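Local coordinates for uncharacterized protein (Parabacteroides merdae ATCC 43184, PDB 4OPW), which is of unknown function but, as a putative adhesin with an auto-transporter head GIN domain, may act in cell adhesion, at residues Cys153-Ile161 with Ser174-Met182. Residues are numbered along the deposited sequence; the frame is centred on the assembly and turned at random.
Sequences CSINGSGTI and SITTDGEIM. With EDO (1,2-ethanediol), chain F.
I155 points into the interior between two walls of a parallel beta-solenoid and leans toward the next coil, packing against the inner side of the D178-G179 turn. From its CB, which lies 4.4 Å from I175 CG1, the side chain forks. The CG2 branch, anti to the backbone N, meets D178 O at 3.6 Å and the CA of G179, whose lack of a side chain leaves room for this methyl. The other branch runs through CG1, beside the backbone N, and its extended course (chi2 176°) carries CD1 across to E180 O, 3.2 Å away, and to I181 CG1 at 3.7 Å. Backbone bonds hold the coils in register on both sides of the turn: I155 N and O pair with S174 O and T176 N, while I161 N reaches E180 O at 3.0 Å. Outside the first wall, water 2 joins I155 O to T176 OG1; outside the other, the CG2 of T160 lies alongside the E180 carboxylate, 3.8 Å from OE2. T160 OG1 is hydrogen-bonded to N140 OD1 of the preceding coil. Strands 150-156 and 170-177 stack in parallel between 130-136 and 191-197, and strands 159-163 and 180-183 between 139-147 and 200-205.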
ATOM      1  N   CYS A 153       3.492   8.531   5.967  0.50 20.32           N
ATOM      2  CA  CYS A 153       3.514   7.123   6.309  0.50 20.26           C
ATOM      3  C   CYS A 153       2.886   6.936   7.637  0.50 23.85           C
ATOM      4  O   CYS A 153       3.314   7.520   8.638  0.50 23.23           O
ATOM      5  CB  CYS A 153       4.926   6.561   6.295  0.50 21.29           C
ATOM      6  SG  CYS A 153       5.564   6.229   4.647  0.50 24.92           S
ATOM      7  N   SER A 154       1.876   6.095   7.659  1.00 19.24           N
ATOM      8  CA  SER A 154       1.225   5.800   8.924  1.00 19.16           C
ATOM      9  C   SER A 154       0.879   4.337   9.079  1.00 21.93           C
ATOM     10  O   SER A 154       0.428   3.684   8.122  1.00 19.91           O
ATOM     11  CB  SER A 154      -0.043   6.629   9.066  1.00 23.14           C
ATOM     12  OG  SER A 154       0.197   7.991   8.734  1.00 33.89           O
ATOM     13  N   ILE A 155       1.134   3.815  10.295  1.00 17.20           N
ATOM     14  CA  ILE A 155       0.760   2.444  10.670  1.00 17.36           C
ATOM     15  C   ILE A 155      -0.141   2.523  11.893  1.00 21.58           C
ATOM     16  O   ILE A 155       0.205   3.230  12.832  1.00 18.15           O
ATOM     17  CB  ILE A 155       1.981   1.522  10.924  1.00 20.40           C
ATOM     18  CG1 ILE A 155       2.902   1.453   9.673  1.00 21.25           C
ATOM     19  CG2 ILE A 155       1.488   0.088  11.348  1.00 19.59           C
ATOM     20  CD1 ILE A 155       4.149   0.649   9.878  1.00 23.44           C
ATOM     21  N   ASN A 156      -1.280   1.775  11.901  1.00 18.91           N
ATOM     22  CA  ASN A 156      -2.193   1.705  13.041  1.00 19.72           C
ATOM     23  C   ASN A 156      -2.471   0.259  13.401  1.00 22.49           C
ATOM     24  O   ASN A 156      -2.764  -0.545  12.517  1.00 21.92           O
ATOM     25  CB  ASN A 156      -3.502   2.429  12.752  1.00 20.96           C
ATOM     26  CG  ASN A 156      -3.397   3.886  13.006  1.00 44.43           C
ATOM     27  OD1 ASN A 156      -3.536   4.341  14.140  1.00 43.88           O
ATOM     28  ND2 ASN A 156      -3.113   4.641  11.962  1.00 33.28           N
ATOM     29  N   GLY A 157      -2.303  -0.074  14.680  1.00 19.74           N
ATOM     30  CA  GLY A 157      -2.525  -1.427  15.193  1.00 18.16           C
ATOM     31  C   GLY A 157      -1.323  -2.329  15.012  1.00 21.27           C
ATOM     32  O   GLY A 157      -0.707  -2.761  15.986  1.00 20.57           O
ATOM     33  N   SER A 158      -0.965  -2.601  13.752  1.00 17.39           N
ATOM     34  CA  SER A 158       0.170  -3.453  13.389  1.00 17.34           C
ATOM     35  C   SER A 158       0.366  -3.412  11.897  1.00 19.48           C
ATOM     36  O   SER A 158      -0.561  -3.088  11.160  1.00 18.03           O
ATOM     37  CB  SER A 158      -0.075  -4.901  13.833  1.00 19.86           C
ATOM     38  OG  SER A 158      -1.271  -5.381  13.219  1.00 23.41           O
ATOM     39  N   GLY A 159       1.533  -3.849  11.474  1.00 18.94           N
ATOM     40  CA  GLY A 159       1.879  -3.916  10.062  1.00 18.92           C
ATOM     41  C   GLY A 159       3.219  -3.281   9.774  1.00 21.44           C
ATOM     42  O   GLY A 159       3.874  -2.771  10.689  1.00 19.29           O
ATOM     43  N   THR A 160       3.666  -3.356   8.505  1.00 17.94           N
ATOM     44  CA  THR A 160       4.986  -2.827   8.158  1.00 17.93           C
ATOM     45  C   THR A 160       4.950  -2.016   6.862  1.00 21.14           C
ATOM     46  O   THR A 160       4.151  -2.299   5.955  1.00 19.51           O
ATOM     47  CB  THR A 160       6.072  -3.933   8.055  1.00 23.03           C
ATOM     48  OG1 THR A 160       5.904  -4.659   6.844  1.00 26.32           O
ATOM     49  CG2 THR A 160       6.123  -4.880   9.250  1.00 22.22           C
ATOM     50  N   ILE A 161       5.847  -1.029   6.771  1.00 17.15           N
ATOM     51  CA  ILE A 161       6.043  -0.214   5.569  1.00 15.75           C
ATOM     52  C   ILE A 161       7.546  -0.198   5.308  1.00 19.93           C
ATOM     53  O   ILE A 161       8.309   0.295   6.137  1.00 20.82           O
ATOM     54  CB  ILE A 161       5.424   1.210   5.639  1.00 18.67           C
ATOM     55  CG1 ILE A 161       3.867   1.129   5.825  1.00 19.75           C
ATOM     56  CG2 ILE A 161       5.777   1.994   4.349  1.00 19.98           C
ATOM     57  CD1 ILE A 161       3.122   2.466   6.100  1.00 22.25           C
ATOM     58  N   SER A 174       4.385   7.944  11.220  0.50 18.51           N
ATOM     59  CA  SER A 174       3.639   7.718  12.454  0.50 17.80           C
ATOM     60  C   SER A 174       3.342   6.241  12.662  0.50 19.69           C
ATOM     61  O   SER A 174       3.048   5.527  11.705  0.50 18.71           O
ATOM     62  CB  SER A 174       2.333   8.513  12.459  0.50 21.57           C
ATOM     63  OG  SER A 174       2.544   9.913  12.393  0.50 26.20           O
ATOM     64  N   ILE A 175       3.475   5.780  13.921  1.00 16.38           N
ATOM     65  CA  ILE A 175       3.164   4.401  14.344  1.00 14.90           C
ATOM     66  C   ILE A 175       2.274   4.519  15.571  1.00 19.03           C
ATOM     67  O   ILE A 175       2.659   5.201  16.534  1.00 18.67           O
ATOM     68  CB  ILE A 175       4.394   3.468  14.600  1.00 16.96           C
ATOM     69  CG1 ILE A 175       5.231   3.245  13.307  1.00 17.46           C
ATOM     70  CG2 ILE A 175       3.949   2.089  15.197  1.00 17.74           C
ATOM     71  CD1 ILE A 175       6.661   2.852  13.550  1.00 25.28           C
ATOM     72  N   THR A 176       1.109   3.831  15.564  1.00 16.23           N
ATOM     73  CA  THR A 176       0.188   3.855  16.705  1.00 16.63           C
ATOM     74  C   THR A 176      -0.134   2.411  17.065  1.00 18.70           C
ATOM     75  O   THR A 176      -0.456   1.630  16.172  1.00 18.40           O
ATOM     76  CB  THR A 176      -1.068   4.701  16.388  1.00 21.47           C
ATOM     77  OG1 THR A 176      -0.657   6.008  15.967  1.00 24.16           O
ATOM     78  CG2 THR A 176      -1.997   4.829  17.591  1.00 20.74           C
ATOM     79  N   THR A 177       0.016   2.057  18.372  1.00 16.14           N
ATOM     80  CA  THR A 177      -0.159   0.721  18.998  1.00 15.21           C
ATOM     81  C   THR A 177       1.081  -0.132  18.712  1.00 20.40           C
ATOM     82  O   THR A 177       1.742  -0.557  19.646  1.00 20.40           O
ATOM     83  CB  THR A 177      -1.475  -0.007  18.591  1.00 21.73           C
ATOM     84  OG1 THR A 177      -2.595   0.856  18.818  1.00 21.66           O
ATOM     85  CG2 THR A 177      -1.663  -1.345  19.325  1.00 19.84           C
ATOM     86  N   ASP A 178       1.362  -0.421  17.434  1.00 17.17           N
ATOM     87  CA  ASP A 178       2.530  -1.223  17.021  1.00 16.73           C
ATOM     88  C   ASP A 178       2.716  -1.144  15.526  1.00 19.77           C
ATOM     89  O   ASP A 178       1.817  -0.717  14.828  1.00 18.95           O
ATOM     90  CB  ASP A 178       2.362  -2.699  17.441  1.00 17.10           C
ATOM     91  CG  ASP A 178       3.668  -3.481  17.555  1.00 23.70           C
ATOM     92  OD1 ASP A 178       4.749  -2.877  17.362  1.00 22.31           O
ATOM     93  OD2 ASP A 178       3.609  -4.676  17.890  1.00 28.48           O
ATOM     94  N   GLY A 179       3.883  -1.548  15.048  1.00 17.76           N
ATOM     95  CA  GLY A 179       4.212  -1.513  13.632  1.00 18.51           C
ATOM     96  C   GLY A 179       5.672  -1.208  13.379  1.00 22.12           C
ATOM     97  O   GLY A 179       6.400  -0.811  14.299  1.00 19.50           O
ATOM     98  N   GLU A 180       6.111  -1.415  12.128  1.00 19.73           N
ATOM     99  CA  GLU A 180       7.501  -1.170  11.748  1.00 20.85           C
ATOM    100  C   GLU A 180       7.598  -0.352  10.492  1.00 23.44           C
ATOM    101  O   GLU A 180       7.038  -0.741   9.461  1.00 22.51           O
ATOM    102  CB  GLU A 180       8.294  -2.479  11.511  1.00 23.07           C
ATOM    103  CG  GLU A 180       8.300  -3.486  12.636  1.00 37.13           C
ATOM    104  CD  GLU A 180       8.780  -4.849  12.170  1.00 60.37           C
ATOM    105  OE1 GLU A 180       9.874  -4.924  11.562  1.00 45.41           O
ATOM    106  OE2 GLU A 180       8.038  -5.836  12.378  1.00 46.94           O
ATOM    107  N   ILE A 181       8.348   0.741  10.548  1.00 18.18           N
ATOM    108  CA  ILE A 181       8.656   1.523   9.354  1.00 17.75           C
ATOM    109  C   ILE A 181      10.140   1.284   9.070  1.00 21.47           C
ATOM    110  O   ILE A 181      10.968   1.513   9.955  1.00 22.39           O
ATOM    111  CB  ILE A 181       8.306   3.045   9.483  1.00 20.10           C
ATOM    112  CG1 ILE A 181       6.765   3.259   9.555  1.00 20.63           C
ATOM    113  CG2 ILE A 181       8.931   3.863   8.315  1.00 19.78           C
ATOM    114  CD1 ILE A 181       6.299   4.668   9.973  1.00 22.14           C
HETATM  115  N   MSE A 182      10.469   0.792   7.862  1.00 16.48           N
HETATM  116  CA  MSE A 182      11.848   0.564   7.425  0.50 15.80           C
HETATM  117  C   MSE A 182      12.128   1.561   6.304  1.00 21.28           C
HETATM  118  O   MSE A 182      11.779   1.304   5.136  1.00 20.39           O
HETATM  119  CB  MSE A 182      12.046  -0.890   6.974  0.50 17.40           C
HETATM  120  CG  MSE A 182      12.069  -1.890   8.124  0.50 23.37           C
HETATM  121 SE   MSE A 182      11.547  -3.658   7.509  0.38 30.02          SE
HETATM  122  CE  MSE A 182       9.644  -3.378   7.376  0.50 26.81           C
TER
HETATM  123  C1  EDO F 304       7.776  -3.993  17.021  1.00 76.90           C
HETATM  124  O1  EDO F 304       8.941  -3.414  16.451  1.00 76.40           O
HETATM  125  C2  EDO F 304       6.883  -4.600  15.906  1.00 77.45           C
HETATM  126  O2  EDO F 304       7.425  -5.831  15.460  1.00 78.54           O
HETATM  127  O   HOH W   1       2.108  10.042   9.332  1.00 26.13           O
HETATM  128  O   HOH W   2      -0.123   6.102  13.315  1.00 20.10           O
HETATM  129  O   HOH W   3      -3.826   2.047  16.624  1.00 30.36           O